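Local coordinates for chitin oligosaccahride binding protein NagB1 (Paenibacillus sp. FPU-7, PDB 7EHP) that binds short chitin oligosaccharides such as N,N'-diacetylchitobiose as a solute-binding protein, probably for their uptake, at residues E120-N125 against A237-D242. Residues are numbered along the deposited sequence; the frame is centred on the assembly and turned at random.
Sequences EGVFYN and AAMMFD
With CG of Phe241 anti to its own nitrogen (chi1 -169°), the ring swings under Gly121, while Glu120, its CG anti to the carbonyl carbon and the chain extended beyond, brings a carboxylate to the ring's edge. CA of Gly121 stands over the ring face, 4.2 Å from the centroid of the Phe241 ring, a CH-pi contact. Glu120 OE1 lies near the ring plane, 3.5 Å from Phe241 CE1, the carboxylate turned 86° against the ring. Were Phe241 an alanine, Gly121 CA would probably lose the ring it packs on, and the Glu120 carboxylate its neighbour at the ring edge. On the sheet face that carries Phe241, Val122 CG1 packs 3.6 Å from Met239 CB; on the opposite face, Phe123 CE1 meets Asp242 CB at 3.8 Å. Five backbone hydrogen bonds join the segments, from the Gly121-Asp242 pair to Asn125 N on Ala238 O (3.0 Å). A water links Asn125 ND2 to Ala237 O, while Asn125 OD1 caps the following helix at Ile128 N. In the mixed sheet of this solute-binding protein fold, Glu120 reaches the glycan pocket, strand 237-243 runs between 109-125 and 156-159, helix 165-180 packs against Glu120 and Phe241, and helix 225-233 against Phe123 and Met240, its Tyr225 and Gln229 holding the Asp242 carboxylate.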
loop_
_atom_site.group_PDB
_atom_site.type_symbol
_atom_site.label_atom_id
_atom_site.label_comp_id
_atom_site.label_asym_id
_atom_site.label_seq_id
_atom_site.Cartn_x
_atom_site.Cartn_y
_atom_site.Cartn_z
ATOM N N GLU A 120 -4.348 1.109 5.655
ATOM C CA GLU A 120 -4.150 -0.298 5.970
ATOM C C GLU A 120 -4.732 -0.570 7.343
ATOM O O GLU A 120 -4.499 0.197 8.276
ATOM C CB GLU A 120 -2.672 -0.674 5.958
ATOM C CG GLU A 120 -2.062 -0.721 4.592
ATOM C CD GLU A 120 -0.610 -1.152 4.616
ATOM O OE1 GLU A 120 -0.180 -1.779 5.621
ATOM O OE2 GLU A 120 0.096 -0.844 3.627
ATOM N N GLY A 121 -5.490 -1.646 7.462
ATOM C CA GLY A 121 -6.033 -2.031 8.748
ATOM C C GLY A 121 -6.614 -3.418 8.639
ATOM O O GLY A 121 -6.198 -4.195 7.774
ATOM N N VAL A 122 -7.599 -3.726 9.472
ATOM C CA VAL A 122 -8.100 -5.081 9.621
ATOM C C VAL A 122 -9.453 -5.163 8.939
ATOM O O VAL A 122 -10.419 -4.526 9.378
ATOM C CB VAL A 122 -8.193 -5.483 11.098
ATOM C CG1 VAL A 122 -8.597 -6.943 11.231
ATOM C CG2 VAL A 122 -6.860 -5.201 11.794
ATOM N N PHE A 123 -9.515 -5.935 7.853
ATOM C CA PHE A 123 -10.788 -6.404 7.338
ATOM C C PHE A 123 -11.332 -7.492 8.253
ATOM O O PHE A 123 -10.576 -8.316 8.779
ATOM C CB PHE A 123 -10.626 -6.946 5.917
ATOM C CG PHE A 123 -10.306 -5.876 4.882
ATOM C CD1 PHE A 123 -9.017 -5.378 4.765
ATOM C CD2 PHE A 123 -11.288 -5.388 4.031
ATOM C CE1 PHE A 123 -8.704 -4.406 3.838
ATOM C CE2 PHE A 123 -10.979 -4.410 3.085
ATOM C CZ PHE A 123 -9.677 -3.934 2.995
ATOM N N TYR A 124 -12.650 -7.530 8.436
ATOM C CA TYR A 124 -13.175 -8.614 9.256
ATOM C C TYR A 124 -14.521 -9.085 8.726
ATOM O O TYR A 124 -15.197 -8.397 7.954
ATOM C CB TYR A 124 -13.263 -8.202 10.736
ATOM C CG TYR A 124 -14.402 -7.267 11.082
ATOM C CD1 TYR A 124 -14.396 -5.921 10.658
ATOM C CD2 TYR A 124 -15.468 -7.714 11.862
ATOM C CE1 TYR A 124 -15.437 -5.071 10.986
ATOM C CE2 TYR A 124 -16.510 -6.872 12.198
ATOM C CZ TYR A 124 -16.492 -5.560 11.762
ATOM O OH TYR A 124 -17.534 -4.742 12.117
ATOM N N ASN A 125 -14.888 -10.294 9.136
ATOM C CA ASN A 125 -16.138 -10.916 8.727
ATOM C C ASN A 125 -17.152 -10.725 9.856
ATOM O O ASN A 125 -17.036 -11.342 10.922
ATOM C CB ASN A 125 -15.907 -12.389 8.398
ATOM C CG ASN A 125 -17.163 -13.091 7.926
ATOM O OD1 ASN A 125 -18.267 -12.743 8.338
ATOM N ND2 ASN A 125 -17.000 -14.089 7.046
ATOM N N ALA A 237 -11.180 -17.186 7.252
ATOM C CA ALA A 237 -10.458 -16.393 8.233
ATOM C C ALA A 237 -11.374 -15.318 8.778
ATOM O O ALA A 237 -12.165 -14.734 8.029
ATOM C CB ALA A 237 -9.210 -15.755 7.624
ATOM N N ALA A 238 -11.250 -15.048 10.081
ATOM C CA ALA A 238 -12.078 -14.021 10.709
ATOM C C ALA A 238 -11.623 -12.616 10.335
ATOM O O ALA A 238 -12.439 -11.685 10.296
ATOM C CB ALA A 238 -12.058 -14.202 12.233
ATOM N N MET A 239 -10.331 -12.435 10.086
ATOM C CA MET A 239 -9.752 -11.119 9.868
ATOM C C MET A 239 -8.659 -11.243 8.819
ATOM O O MET A 239 -8.183 -12.343 8.501
ATOM C CB MET A 239 -9.163 -10.527 11.165
ATOM C CG MET A 239 -10.139 -10.433 12.335
ATOM S SD MET A 239 -9.314 -9.822 13.831
ATOM C CE MET A 239 -8.602 -11.381 14.375
ATOM N N MET A 240 -8.252 -10.089 8.298
ATOM C CA MET A 240 -7.143 -9.977 7.355
ATOM C C MET A 240 -6.624 -8.555 7.433
ATOM O O MET A 240 -7.380 -7.623 7.142
ATOM C CB MET A 240 -7.603 -10.270 5.929
ATOM C CG MET A 240 -6.530 -10.012 4.884
ATOM S SD MET A 240 -7.103 -10.498 3.253
ATOM C CE MET A 240 -8.096 -9.061 2.807
ATOM N N PHE A 241 -5.349 -8.381 7.784
ATOM C CA PHE A 241 -4.737 -7.058 7.716
ATOM C C PHE A 241 -4.309 -6.795 6.274
ATOM O O PHE A 241 -3.562 -7.585 5.688
ATOM C CB PHE A 241 -3.539 -6.958 8.671
ATOM C CG PHE A 241 -3.012 -5.561 8.856
ATOM C CD1 PHE A 241 -2.237 -4.962 7.883
ATOM C CD2 PHE A 241 -3.285 -4.843 10.019
ATOM C CE1 PHE A 241 -1.755 -3.662 8.049
ATOM C CE2 PHE A 241 -2.796 -3.529 10.193
ATOM C CZ PHE A 241 -2.037 -2.945 9.201
ATOM N N ASP A 242 -4.759 -5.678 5.709
ATOM C CA ASP A 242 -4.513 -5.398 4.296
ATOM C C ASP A 242 -4.763 -3.919 4.025
ATOM O O ASP A 242 -5.245 -3.174 4.885
ATOM C CB ASP A 242 -5.402 -6.280 3.399
ATOM C CG ASP A 242 -4.743 -6.625 2.079
ATOM O OD1 ASP A 242 -3.812 -5.893 1.675
ATOM O OD2 ASP A 242 -5.151 -7.636 1.450
HETATM O O HOH W 1 -14.116 -14.545 6.251
#